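Local coordinates for hypothetical protein (Staphylococcus aureus subsp. aureus, PDB 1QYI) that is of unknown function but probably belongs to the haloacid dehalogenase-like hydrolases, combining a Rossmann-like core with a large helical region, at residues Ala103-Asp108 with Ala164-Leu169; Asp316-Val321 with Ile334-Ile339; Gln182-Gly187 with Thr202-Tyr207. All coordinates share one frame; numbering follows the deposited sequence.

Contact 1. Residues Ala103-Asp108 with Ala164-Leu169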
ATOM      1  N   ALA A 103      29.205  -1.889  17.864  1.00 39.91           N
ATOM      2  CA  ALA A 103      29.420  -3.143  17.160  1.00 41.12           C
ATOM      3  C   ALA A 103      28.321  -3.346  16.130  1.00 41.89           C
ATOM      4  O   ALA A 103      28.581  -3.471  14.937  1.00 42.59           O
ATOM      5  CB  ALA A 103      29.433  -4.302  18.143  1.00 39.66           C
ATOM      6  N   PHE A 104      27.086  -3.378  16.609  1.00 42.59           N
ATOM      7  CA  PHE A 104      25.933  -3.566  15.747  1.00 42.26           C
ATOM      8  C   PHE A 104      25.813  -2.419  14.746  1.00 43.62           C
ATOM      9  O   PHE A 104      25.391  -2.617  13.605  1.00 43.38           O
ATOM     10  CB  PHE A 104      24.668  -3.648  16.605  1.00 40.22           C
ATOM     11  CG  PHE A 104      23.390  -3.578  15.820  1.00 38.75           C
ATOM     12  CD1 PHE A 104      22.880  -4.712  15.186  1.00 37.48           C
ATOM     13  CD2 PHE A 104      22.712  -2.365  15.689  1.00 36.72           C
ATOM     14  CE1 PHE A 104      21.715  -4.641  14.432  1.00 34.90           C
ATOM     15  CE2 PHE A 104      21.550  -2.278  14.939  1.00 35.52           C
ATOM     16  CZ  PHE A 104      21.048  -3.422  14.306  1.00 36.08           C
HETATM   17  N   MSE A 105      26.197  -1.220  15.169  1.00 45.22           N
HETATM   18  CA  MSE A 105      26.099  -0.046  14.301  1.00 47.03           C
HETATM   19  C   MSE A 105      27.222   0.119  13.281  1.00 47.72           C
HETATM   20  O   MSE A 105      27.046   0.821  12.287  1.00 48.68           O
HETATM   21  CB  MSE A 105      26.029   1.229  15.149  1.00 47.46           C
HETATM   22  CG  MSE A 105      24.867   1.290  16.134  1.00 50.56           C
HETATM   23 SE   MSE A 105      23.175   1.837  15.345  1.00 50.15          SE
HETATM   24  CE  MSE A 105      23.574   3.719  15.093  1.00 50.87           C
ATOM     25  N   TYR A 106      28.366  -0.519  13.504  1.00 48.98           N
ATOM     26  CA  TYR A 106      29.486  -0.341  12.583  1.00 51.08           C
ATOM     27  C   TYR A 106      30.198  -1.604  12.085  1.00 51.81           C
ATOM     28  O   TYR A 106      31.181  -1.514  11.344  1.00 51.45           O
ATOM     29  CB  TYR A 106      30.501   0.607  13.235  1.00 52.38           C
ATOM     30  CG  TYR A 106      29.907   1.939  13.642  1.00 52.64           C
ATOM     31  CD1 TYR A 106      29.546   2.879  12.681  1.00 53.19           C
ATOM     32  CD2 TYR A 106      29.659   2.240  14.983  1.00 52.53           C
ATOM     33  CE1 TYR A 106      28.949   4.087  13.037  1.00 52.08           C
ATOM     34  CE2 TYR A 106      29.058   3.452  15.351  1.00 51.09           C
ATOM     35  CZ  TYR A 106      28.706   4.365  14.370  1.00 51.63           C
ATOM     36  OH  TYR A 106      28.092   5.551  14.706  1.00 49.81           O
ATOM     37  N   GLN A 107      29.712  -2.773  12.490  1.00 53.54           N
ATOM     38  CA  GLN A 107      30.322  -4.036  12.072  1.00 54.49           C
ATOM     39  C   GLN A 107      30.107  -4.219  10.562  1.00 53.89           C
ATOM     40  O   GLN A 107      29.058  -3.854  10.018  1.00 51.54           O
ATOM     41  CB  GLN A 107      29.700  -5.211  12.853  1.00 55.98           C
ATOM     42  CG  GLN A 107      30.645  -6.379  13.201  1.00 58.54           C
ATOM     43  CD  GLN A 107      31.604  -6.069  14.355  1.00 60.71           C
ATOM     44  OE1 GLN A 107      32.201  -6.976  14.950  1.00 61.20           O
ATOM     45  NE2 GLN A 107      31.761  -4.782  14.668  1.00 61.26           N
ATOM     46  N   ASP A 108      31.118  -4.773   9.897  1.00 53.69           N
ATOM     47  CA  ASP A 108      31.081  -5.008   8.458  1.00 52.54           C
ATOM     48  C   ASP A 108      30.024  -6.028   8.045  1.00 51.29           C
ATOM     49  O   ASP A 108      29.635  -6.072   6.881  1.00 52.02           O
ATOM     50  CB  ASP A 108      32.457  -5.478   7.966  1.00 53.81           C
ATOM     51  CG  ASP A 108      33.489  -4.358   7.930  1.00 55.66           C
ATOM     52  OD1 ASP A 108      33.654  -3.651   8.949  1.00 57.24           O
ATOM     53  OD2 ASP A 108      34.143  -4.188   6.880  1.00 55.27           O
ATOM     54  N   ALA A 164      24.395   7.057  12.743  1.00 45.31           N
ATOM     55  CA  ALA A 164      22.955   6.825  12.623  1.00 43.46           C
ATOM     56  C   ALA A 164      22.479   6.728  11.167  1.00 41.58           C
ATOM     57  O   ALA A 164      21.288   6.893  10.893  1.00 40.60           O
ATOM     58  CB  ALA A 164      22.181   7.928  13.357  1.00 41.97           C
ATOM     59  N   THR A 165      23.403   6.459  10.241  1.00 39.66           N
ATOM     60  CA  THR A 165      23.052   6.341   8.822  1.00 37.32           C
ATOM     61  C   THR A 165      22.470   4.972   8.522  1.00 35.39           C
ATOM     62  O   THR A 165      22.027   4.712   7.411  1.00 35.92           O
ATOM     63  CB  THR A 165      24.277   6.552   7.887  1.00 37.64           C
ATOM     64  OG1 THR A 165      25.350   5.683   8.281  1.00 33.68           O
ATOM     65  CG2 THR A 165      24.742   8.002   7.934  1.00 39.04           C
ATOM     66  N   LEU A 166      22.485   4.104   9.525  1.00 34.14           N
ATOM     67  CA  LEU A 166      21.953   2.758   9.395  1.00 31.96           C
ATOM     68  C   LEU A 166      20.434   2.857   9.287  1.00 30.09           C
ATOM     69  O   LEU A 166      19.790   1.995   8.695  1.00 28.58           O
ATOM     70  CB  LEU A 166      22.324   1.942  10.629  1.00 33.98           C
ATOM     71  CG  LEU A 166      22.143   0.430  10.533  1.00 36.34           C
ATOM     72  CD1 LEU A 166      23.274  -0.151   9.682  1.00 39.27           C
ATOM     73  CD2 LEU A 166      22.165  -0.187  11.921  1.00 36.25           C
ATOM     74  N   PHE A 167      19.880   3.919   9.869  1.00 28.26           N
ATOM     75  CA  PHE A 167      18.443   4.176   9.868  1.00 27.53           C
ATOM     76  C   PHE A 167      17.999   5.035   8.683  1.00 26.97           C
ATOM     77  O   PHE A 167      16.850   5.474   8.618  1.00 26.11           O
ATOM     78  CB  PHE A 167      18.033   4.884  11.167  1.00 27.83           C
ATOM     79  CG  PHE A 167      18.301   4.089  12.410  1.00 28.70           C
ATOM     80  CD1 PHE A 167      17.714   2.838  12.589  1.00 29.14           C
ATOM     81  CD2 PHE A 167      19.158   4.581  13.393  1.00 29.35           C
ATOM     82  CE1 PHE A 167      17.981   2.080  13.725  1.00 28.41           C
ATOM     83  CE2 PHE A 167      19.436   3.832  14.534  1.00 29.94           C
ATOM     84  CZ  PHE A 167      18.848   2.578  14.699  1.00 30.28           C
ATOM     85  N   SER A 168      18.918   5.284   7.760  1.00 26.43           N
ATOM     86  CA  SER A 168      18.624   6.091   6.586  1.00 27.22           C
ATOM     87  C   SER A 168      17.584   5.436   5.688  1.00 26.89           C
ATOM     88  O   SER A 168      17.454   4.215   5.648  1.00 25.53           O
ATOM     89  CB  SER A 168      19.899   6.323   5.769  1.00 29.67           C
ATOM     90  OG  SER A 168      20.350   5.105   5.170  1.00 33.27           O
ATOM     91  N   LEU A 169      16.851   6.273   4.967  1.00 26.82           N
ATOM     92  CA  LEU A 169      15.834   5.814   4.044  1.00 27.70           C
ATOM     93  C   LEU A 169      16.498   4.955   2.962  1.00 28.20           C
ATOM     94  O   LEU A 169      17.621   5.235   2.544  1.00 27.02           O
ATOM     95  CB  LEU A 169      15.154   7.026   3.418  1.00 26.97           C
ATOM     96  CG  LEU A 169      14.197   6.722   2.277  1.00 29.28           C
ATOM     97  CD1 LEU A 169      13.157   5.713   2.744  1.00 28.57           C
ATOM     98  CD2 LEU A 169      13.542   8.005   1.801  1.00 28.73           C
TER
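A Met-aromatic contact between M105 and F167, with L166 packed alongside, joins the end region of helix 98-106 to the loop between helices 144-158 and 172-195. M105 is modelled as selenomethionine, and its SE lies 5.2 Å from the centroid of the F167 ring, 49° off the normal, so the selenium meets the ring obliquely. Bends at chi2 (-81°) and chi3 (-73°) turn the flexible chain toward the loop, carrying M105 CE to 4.0 Å from A164 CA and 4.2 Å from F167 CE2. A164, whose one methyl points away, lets the M105 tip come up against its backbone. This helical, strand-free region follows strand 3-6, the first in the sequence, at the point where many HAD-family proteins carry a cap. L166 does point at the helix: its CD2 touches F104 CE2 at 3.7 Å and M105 SE at 4.1 Å, and the F104 and L166 side chains cross at about a right angle. Apolar, branched or ring-bearing groups suit this buried seam, which no hydrogen bond crosses. F167 also packs on helices 77-93 and 144-158. Within the loop, S168 OG and S168 N both bond to T165 O, the hydroxyl at 2.8 Å, fixing the turn that presents L166.

Contact 2. Residues Asp316-Val321 with Ile334-Ile339; sequences DDVFIV and IGATFI
T337 and F319 stand side by side on neighbouring parallel strands, which three backbone hydrogen bonds tie together: T337 N to V318 O (2.8 Å), I320 N to T337 O (2.8 Å) and I339 N to I320 O (3.0 Å). T337 CG2 comes in at the edge of the F319 ring, near its plane and 3.3 Å from F319 CD1; with OG1 beside the backbone N (chi1 -74°), this methyl is left on the ring side. Threonine thus gives its methyl to the ring and its hydroxyl, in a hydrogen bond, to K315 O. V321 and I339 line the same face, side by side, their CG2 atoms 3.7 Å apart. On the other face, beta-branched I320 offers two branches: I320 CG2 lies at the edge of the F338 ring, 3.9 Å from F338 CD1, while I320 CD1 meets I334 CD1 tip to tip at 4.1 Å. Further out, I320 and F338 both pack against A331 of helix 325-334, and strand 3-6 bonds to F319 and V321. Before the second strand, G335 takes a positive phi (87°), easy for glycine. Strand 318-322, helix 325-334 and strand 337-341 form a beta-alpha-beta crossover of the HAD family's Rossmann-like sheet.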
ATOM      1  N   ASP A 316     -21.069  10.868 -21.644  1.00 25.17           N
ATOM      2  CA  ASP A 316     -21.860   9.639 -21.644  1.00 26.87           C
ATOM      3  C   ASP A 316     -21.151   8.403 -22.146  1.00 25.20           C
ATOM      4  O   ASP A 316     -21.741   7.320 -22.203  1.00 24.67           O
ATOM      5  CB  ASP A 316     -23.138   9.808 -22.470  1.00 31.00           C
ATOM      6  CG  ASP A 316     -24.314  10.245 -21.631  1.00 36.74           C
ATOM      7  OD1 ASP A 316     -24.342   9.898 -20.425  1.00 40.56           O
ATOM      8  OD2 ASP A 316     -25.226  10.904 -22.174  1.00 36.61           O
ATOM      9  N   ASP A 317     -19.884   8.540 -22.495  1.00 23.53           N
ATOM     10  CA  ASP A 317     -19.163   7.397 -23.040  1.00 21.46           C
ATOM     11  C   ASP A 317     -18.178   6.735 -22.069  1.00 20.27           C
ATOM     12  O   ASP A 317     -17.742   5.598 -22.282  1.00 18.72           O
ATOM     13  CB  ASP A 317     -18.466   7.841 -24.321  1.00 21.88           C
ATOM     14  CG  ASP A 317     -19.410   8.582 -25.250  1.00 23.46           C
ATOM     15  OD1 ASP A 317     -20.596   8.188 -25.321  1.00 24.82           O
ATOM     16  OD2 ASP A 317     -18.983   9.551 -25.913  1.00 27.04           O
ATOM     17  N   VAL A 318     -17.843   7.446 -20.997  1.00 19.35           N
ATOM     18  CA  VAL A 318     -16.932   6.916 -20.000  1.00 16.91           C
ATOM     19  C   VAL A 318     -17.388   7.273 -18.593  1.00 16.35           C
ATOM     20  O   VAL A 318     -17.685   8.428 -18.298  1.00 18.54           O
ATOM     21  CB  VAL A 318     -15.498   7.436 -20.228  1.00 17.53           C
ATOM     22  CG1 VAL A 318     -14.526   6.733 -19.272  1.00 14.34           C
ATOM     23  CG2 VAL A 318     -15.081   7.214 -21.678  1.00 13.12           C
ATOM     24  N   PHE A 319     -17.443   6.252 -17.741  1.00 15.81           N
ATOM     25  CA  PHE A 319     -17.847   6.368 -16.341  1.00 14.51           C
ATOM     26  C   PHE A 319     -16.717   5.835 -15.457  1.00 15.31           C
ATOM     27  O   PHE A 319     -16.415   4.632 -15.455  1.00 14.14           O
ATOM     28  CB  PHE A 319     -19.088   5.523 -16.063  1.00 13.77           C
ATOM     29  CG  PHE A 319     -20.316   5.980 -16.787  1.00 13.46           C
ATOM     30  CD1 PHE A 319     -20.988   7.127 -16.386  1.00 12.36           C
ATOM     31  CD2 PHE A 319     -20.788   5.275 -17.887  1.00  8.94           C
ATOM     32  CE1 PHE A 319     -22.110   7.557 -17.062  1.00 13.39           C
ATOM     33  CE2 PHE A 319     -21.908   5.701 -18.565  1.00 11.38           C
ATOM     34  CZ  PHE A 319     -22.569   6.849 -18.153  1.00 13.26           C
ATOM     35  N   ILE A 320     -16.105   6.724 -14.692  1.00 15.02           N
ATOM     36  CA  ILE A 320     -15.030   6.336 -13.803  1.00 15.20           C
ATOM     37  C   ILE A 320     -15.627   6.061 -12.428  1.00 16.28           C
ATOM     38  O   ILE A 320     -16.322   6.904 -11.861  1.00 15.81           O
ATOM     39  CB  ILE A 320     -13.965   7.434 -13.739  1.00 13.08           C
ATOM     40  CG1 ILE A 320     -13.167   7.421 -15.039  1.00 13.02           C
ATOM     41  CG2 ILE A 320     -13.069   7.225 -12.536  1.00 13.86           C
ATOM     42  CD1 ILE A 320     -12.115   8.508 -15.139  1.00 17.24           C
ATOM     43  N   VAL A 321     -15.348   4.862 -11.918  1.00 17.17           N
ATOM     44  CA  VAL A 321     -15.843   4.385 -10.627  1.00 17.15           C
ATOM     45  C   VAL A 321     -14.704   4.258  -9.622  1.00 19.53           C
ATOM     46  O   VAL A 321     -13.882   3.334  -9.688  1.00 19.83           O
ATOM     47  CB  VAL A 321     -16.532   2.995 -10.779  1.00 16.51           C
ATOM     48  CG1 VAL A 321     -16.965   2.456  -9.418  1.00 14.89           C
ATOM     49  CG2 VAL A 321     -17.722   3.103 -11.716  1.00 12.04           C
ATOM     50  N   ILE A 334     -10.473  14.549 -18.241  1.00 25.77           N
ATOM     51  CA  ILE A 334     -10.683  13.939 -19.560  1.00 25.71           C
ATOM     52  C   ILE A 334     -12.116  14.085 -20.052  1.00 25.67           C
ATOM     53  O   ILE A 334     -12.424  13.716 -21.182  1.00 26.73           O
ATOM     54  CB  ILE A 334     -10.368  12.428 -19.556  1.00 26.79           C
ATOM     55  CG1 ILE A 334     -11.446  11.677 -18.761  1.00 27.04           C
ATOM     56  CG2 ILE A 334      -8.990  12.191 -18.980  1.00 23.87           C
ATOM     57  CD1 ILE A 334     -11.281  10.162 -18.773  1.00 28.97           C
ATOM     58  N   GLY A 335     -12.994  14.594 -19.195  1.00 26.19           N
ATOM     59  CA  GLY A 335     -14.381  14.778 -19.585  1.00 25.61           C
ATOM     60  C   GLY A 335     -15.284  13.575 -19.368  1.00 25.44           C
ATOM     61  O   GLY A 335     -16.325  13.463 -20.012  1.00 25.34           O
ATOM     62  N   ALA A 336     -14.912  12.677 -18.460  1.00 25.71           N
ATOM     63  CA  ALA A 336     -15.737  11.502 -18.202  1.00 25.46           C
ATOM     64  C   ALA A 336     -16.653  11.691 -17.001  1.00 25.29           C
ATOM     65  O   ALA A 336     -16.392  12.519 -16.125  1.00 23.16           O
ATOM     66  CB  ALA A 336     -14.855  10.285 -17.990  1.00 25.71           C
ATOM     67  N   THR A 337     -17.735  10.920 -16.965  1.00 25.48           N
ATOM     68  CA  THR A 337     -18.664  11.002 -15.847  1.00 25.09           C
ATOM     69  C   THR A 337     -18.028  10.315 -14.648  1.00 25.40           C
ATOM     70  O   THR A 337     -17.474   9.218 -14.769  1.00 24.98           O
ATOM     71  CB  THR A 337     -20.010  10.320 -16.169  1.00 25.18           C
ATOM     72  OG1 THR A 337     -20.755  11.140 -17.081  1.00 27.09           O
ATOM     73  CG2 THR A 337     -20.829  10.115 -14.899  1.00 21.52           C
ATOM     74  N   PHE A 338     -18.096  10.965 -13.491  1.00 25.19           N
ATOM     75  CA  PHE A 338     -17.511  10.396 -12.284  1.00 24.60           C
ATOM     76  C   PHE A 338     -18.556   9.933 -11.272  1.00 24.16           C
ATOM     77  O   PHE A 338     -19.518  10.636 -10.988  1.00 23.40           O
ATOM     78  CB  PHE A 338     -16.575  11.406 -11.606  1.00 23.84           C
ATOM     79  CG  PHE A 338     -15.955  10.888 -10.332  1.00 25.02           C
ATOM     80  CD1 PHE A 338     -14.941   9.917 -10.374  1.00 24.07           C
ATOM     81  CD2 PHE A 338     -16.433  11.317  -9.089  1.00 23.53           C
ATOM     82  CE1 PHE A 338     -14.417   9.379  -9.202  1.00 23.31           C
ATOM     83  CE2 PHE A 338     -15.921  10.788  -7.908  1.00 24.37           C
ATOM     84  CZ  PHE A 338     -14.906   9.811  -7.957  1.00 24.01           C
ATOM     85  N   ILE A 339     -18.359   8.731 -10.745  1.00 23.50           N
ATOM     86  CA  ILE A 339     -19.252   8.190  -9.749  1.00 23.35           C
ATOM     87  C   ILE A 339     -18.411   7.685  -8.582  1.00 22.49           C
ATOM     88  O   ILE A 339     -17.671   6.711  -8.709  1.00 22.97           O
ATOM     89  CB  ILE A 339     -20.173   7.081 -10.327  1.00 23.23           C
ATOM     90  CG1 ILE A 339     -20.670   6.187  -9.172  1.00 25.84           C
ATOM     91  CG2 ILE A 339     -19.466   6.315 -11.417  1.00 24.33           C
ATOM     92  CD1 ILE A 339     -21.730   5.196  -9.569  1.00 24.80           C
TER

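Contact 3. Residues Gln182-Gly187 with Thr202-Tyr207; sequences QEWYLG and TFKTGY
E183 of helix 172-195 starts the meeting of this helix with the loop that follows it, both in the helical region between strands 3-6 and 233-237, a contact centred on a cation-pi pair between K204 and W184. The E183 carbonyl O lies 3.9 Å from K204 CB, where the lysine side chain sets out. The E183 carboxylate turns to the incoming loop, accepting from the backbone N atoms of R200 and T201 and bonding to S188 OG; a glutamate can serve several donors at once. Next comes W184, whose broad indole carries the lysine over one face. K204 NZ stands 3.3 Å from the centroid of the five-membered ring, only 3° off its normal, and CE lies 3.5 Å from the centroid of the six-membered ring as a CH-pi partner. The K204 chain, extended beyond CG, runs across the indole, its length and methylenes matching the ring system. Its charge also has a salt bridge to E28 of helix 16-31, which covers W184 as well. Beside the indole, W184 CE3 meets Y207 CE2 at 3.7 Å, the two rings lying obliquely with planes at 48°. The W184 carbonyl O takes a weak hydrogen bond from Y207 N (3.3 Å). Past Y185, whose side chain sets out away from the loop and packs on V21 and R240, the chain reaches G187, which has a positive phi (91°). Two glycines meet here, and with no side chain on either the backbones close up: G187 CA is 3.6 Å from G206 CA and 3.3 Å from K204 O.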
ATOM      1  N   GLN A 182       7.602  -7.767   1.584  1.00 18.96           N
ATOM      2  CA  GLN A 182       7.290  -8.247   0.248  1.00 19.61           C
ATOM      3  C   GLN A 182       7.089  -9.760   0.213  1.00 19.09           C
ATOM      4  O   GLN A 182       6.204 -10.257  -0.489  1.00 19.38           O
ATOM      5  CB  GLN A 182       8.384  -7.804  -0.738  1.00 19.77           C
ATOM      6  CG  GLN A 182       8.387  -6.297  -0.997  1.00 22.46           C
ATOM      7  CD  GLN A 182       7.142  -5.818  -1.735  1.00 25.07           C
ATOM      8  OE1 GLN A 182       7.069  -5.910  -2.959  1.00 25.71           O
ATOM      9  NE2 GLN A 182       6.149  -5.324  -0.991  1.00 23.22           N
ATOM     10  N   GLU A 183       7.894 -10.499   0.971  1.00 18.88           N
ATOM     11  CA  GLU A 183       7.736 -11.945   0.985  1.00 18.61           C
ATOM     12  C   GLU A 183       6.434 -12.273   1.706  1.00 18.44           C
ATOM     13  O   GLU A 183       5.684 -13.161   1.298  1.00 17.61           O
ATOM     14  CB  GLU A 183       8.916 -12.631   1.673  1.00 17.81           C
ATOM     15  CG  GLU A 183       9.390 -13.821   0.879  1.00 20.47           C
ATOM     16  CD  GLU A 183      10.468 -14.628   1.570  1.00 22.38           C
ATOM     17  OE1 GLU A 183      11.522 -14.051   1.914  1.00 25.45           O
ATOM     18  OE2 GLU A 183      10.258 -15.845   1.758  1.00 22.46           O
ATOM     19  N   TRP A 184       6.175 -11.541   2.781  1.00 20.00           N
ATOM     20  CA  TRP A 184       4.952 -11.706   3.546  1.00 21.28           C
ATOM     21  C   TRP A 184       3.757 -11.513   2.607  1.00 22.01           C
ATOM     22  O   TRP A 184       2.842 -12.331   2.568  1.00 21.37           O
ATOM     23  CB  TRP A 184       4.902 -10.655   4.653  1.00 22.55           C
ATOM     24  CG  TRP A 184       5.311 -11.145   6.026  1.00 20.82           C
ATOM     25  CD1 TRP A 184       6.063 -10.479   6.949  1.00 18.22           C
ATOM     26  CD2 TRP A 184       4.887 -12.364   6.652  1.00 21.05           C
ATOM     27  NE1 TRP A 184       6.122 -11.206   8.119  1.00 22.10           N
ATOM     28  CE2 TRP A 184       5.403 -12.356   7.968  1.00 20.65           C
ATOM     29  CE3 TRP A 184       4.101 -13.447   6.236  1.00 23.00           C
ATOM     30  CZ2 TRP A 184       5.179 -13.397   8.861  1.00 20.51           C
ATOM     31  CZ3 TRP A 184       3.876 -14.482   7.123  1.00 22.50           C
ATOM     32  CH2 TRP A 184       4.410 -14.443   8.433  1.00 23.57           C
ATOM     33  N   TYR A 185       3.793 -10.432   1.834  1.00 22.49           N
ATOM     34  CA  TYR A 185       2.713 -10.109   0.918  1.00 23.82           C
ATOM     35  C   TYR A 185       2.638 -10.959  -0.350  1.00 23.35           C
ATOM     36  O   TYR A 185       1.657 -11.676  -0.556  1.00 23.01           O
ATOM     37  CB  TYR A 185       2.790  -8.629   0.543  1.00 27.01           C
ATOM     38  CG  TYR A 185       1.488  -8.022   0.050  1.00 30.59           C
ATOM     39  CD1 TYR A 185       1.024  -8.253  -1.245  1.00 31.86           C
ATOM     40  CD2 TYR A 185       0.728  -7.203   0.884  1.00 33.23           C
ATOM     41  CE1 TYR A 185      -0.166  -7.672  -1.697  1.00 33.92           C
ATOM     42  CE2 TYR A 185      -0.453  -6.623   0.449  1.00 34.61           C
ATOM     43  CZ  TYR A 185      -0.893  -6.856  -0.839  1.00 35.11           C
ATOM     44  OH  TYR A 185      -2.046  -6.248  -1.268  1.00 37.48           O
ATOM     45  N   LEU A 186       3.653 -10.876  -1.205  1.00 21.66           N
ATOM     46  CA  LEU A 186       3.643 -11.641  -2.455  1.00 20.82           C
ATOM     47  C   LEU A 186       3.808 -13.137  -2.239  1.00 21.44           C
ATOM     48  O   LEU A 186       3.356 -13.943  -3.056  1.00 23.43           O
ATOM     49  CB  LEU A 186       4.755 -11.156  -3.385  1.00 17.16           C
ATOM     50  CG  LEU A 186       4.855  -9.645  -3.609  1.00 17.51           C
ATOM     51  CD1 LEU A 186       6.171  -9.335  -4.299  1.00 11.81           C
ATOM     52  CD2 LEU A 186       3.667  -9.139  -4.428  1.00  8.23           C
ATOM     53  N   GLY A 187       4.445 -13.510  -1.136  1.00 22.54           N
ATOM     54  CA  GLY A 187       4.688 -14.917  -0.884  1.00 25.09           C
ATOM     55  C   GLY A 187       6.047 -15.256  -1.476  1.00 27.25           C
ATOM     56  O   GLY A 187       6.531 -14.545  -2.349  1.00 28.40           O
ATOM     57  N   THR A 202       9.946 -20.687   3.261  1.00 25.32           N
ATOM     58  CA  THR A 202       9.311 -21.620   2.339  1.00 26.68           C
ATOM     59  C   THR A 202       7.914 -21.905   2.831  1.00 28.61           C
ATOM     60  O   THR A 202       7.274 -22.847   2.370  1.00 30.12           O
ATOM     61  CB  THR A 202      10.046 -22.972   2.226  1.00 26.26           C
ATOM     62  OG1 THR A 202      10.081 -23.602   3.504  1.00 26.62           O
ATOM     63  CG2 THR A 202      11.461 -22.788   1.694  1.00 25.52           C
ATOM     64  N   PHE A 203       7.447 -21.099   3.783  1.00 29.76           N
ATOM     65  CA  PHE A 203       6.102 -21.269   4.342  1.00 30.32           C
ATOM     66  C   PHE A 203       5.188 -20.064   4.085  1.00 30.16           C
ATOM     67  O   PHE A 203       3.994 -20.120   4.371  1.00 31.38           O
ATOM     68  CB  PHE A 203       6.192 -21.554   5.851  1.00 30.01           C
ATOM     69  CG  PHE A 203       6.904 -20.481   6.625  1.00 32.25           C
ATOM     70  CD1 PHE A 203       6.288 -19.255   6.872  1.00 30.81           C
ATOM     71  CD2 PHE A 203       8.222 -20.668   7.042  1.00 31.43           C
ATOM     72  CE1 PHE A 203       6.973 -18.234   7.512  1.00 32.45           C
ATOM     73  CE2 PHE A 203       8.919 -19.651   7.684  1.00 32.38           C
ATOM     74  CZ  PHE A 203       8.294 -18.428   7.920  1.00 32.65           C
ATOM     75  N   LYS A 204       5.744 -18.981   3.548  1.00 29.02           N
ATOM     76  CA  LYS A 204       4.946 -17.787   3.271  1.00 26.78           C
ATOM     77  C   LYS A 204       4.222 -17.884   1.917  1.00 26.52           C
ATOM     78  O   LYS A 204       4.826 -17.757   0.848  1.00 25.05           O
ATOM     79  CB  LYS A 204       5.821 -16.535   3.322  1.00 24.52           C
ATOM     80  CG  LYS A 204       6.335 -16.202   4.720  1.00 21.49           C
ATOM     81  CD  LYS A 204       7.146 -14.906   4.728  1.00 19.31           C
ATOM     82  CE  LYS A 204       7.612 -14.531   6.132  1.00 20.67           C
ATOM     83  NZ  LYS A 204       8.237 -13.177   6.158  1.00 19.07           N
ATOM     84  N   THR A 205       2.910 -18.101   1.986  1.00 24.74           N
ATOM     85  CA  THR A 205       2.081 -18.254   0.804  1.00 22.74           C
ATOM     86  C   THR A 205       1.692 -16.940   0.131  1.00 22.96           C
ATOM     87  O   THR A 205       1.399 -16.907  -1.066  1.00 22.46           O
ATOM     88  CB  THR A 205       0.839 -19.038   1.169  1.00 22.79           C
ATOM     89  OG1 THR A 205       0.262 -18.488   2.355  1.00 24.04           O
ATOM     90  CG2 THR A 205       1.203 -20.491   1.446  1.00 26.44           C
ATOM     91  N   GLY A 206       1.698 -15.856   0.901  1.00 21.14           N
ATOM     92  CA  GLY A 206       1.358 -14.560   0.351  1.00 21.96           C
ATOM     93  C   GLY A 206      -0.069 -14.099   0.595  1.00 22.80           C
ATOM     94  O   GLY A 206      -1.021 -14.605  -0.005  1.00 22.41           O
ATOM     95  N   TYR A 207      -0.212 -13.110   1.470  1.00 21.87           N
ATOM     96  CA  TYR A 207      -1.514 -12.564   1.794  1.00 21.04           C
ATOM     97  C   TYR A 207      -2.127 -11.822   0.618  1.00 21.89           C
ATOM     98  O   TYR A 207      -3.150 -11.152   0.762  1.00 20.59           O
ATOM     99  CB  TYR A 207      -1.398 -11.649   3.014  1.00 20.22           C
ATOM    100  CG  TYR A 207      -1.126 -12.429   4.277  1.00 18.66           C
ATOM    101  CD1 TYR A 207      -2.160 -13.095   4.940  1.00 18.04           C
ATOM    102  CD2 TYR A 207       0.168 -12.573   4.763  1.00 16.34           C
ATOM    103  CE1 TYR A 207      -1.910 -13.890   6.054  1.00 15.25           C
ATOM    104  CE2 TYR A 207       0.425 -13.369   5.878  1.00 17.60           C
ATOM    105  CZ  TYR A 207      -0.623 -14.023   6.512  1.00 15.90           C
ATOM    106  OH  TYR A 207      -0.374 -14.823   7.600  1.00 21.24           O
TER
HETATM  107  O   HOH W   1      10.750 -12.952   4.992  1.00 14.76           O
HETATM  108  O   HOH W   2       2.682 -14.719   3.074  1.00 34.76           O

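How the contacts relate
The three contacts follow one another along the chain as contact 1, contact 3 and contact 2, and none touches another. Contacts 1 and 3 both belong to the helical region between strands 3-6 and 233-237, their centres 27 Å and nearest atoms about 13 Å apart. Contact 2 sits in the sheet across the chain's centre from both, its centre 50 Å from contact 1 and 37 Å from contact 3, whose nearest atoms are about 17 Å away. It lies beside the probable HAD active site: V321 bonds through its backbone to D7, where the family places its nucleophile. Contact 3 may approach that site through Y185, which packs on R240 just after strand 233-237.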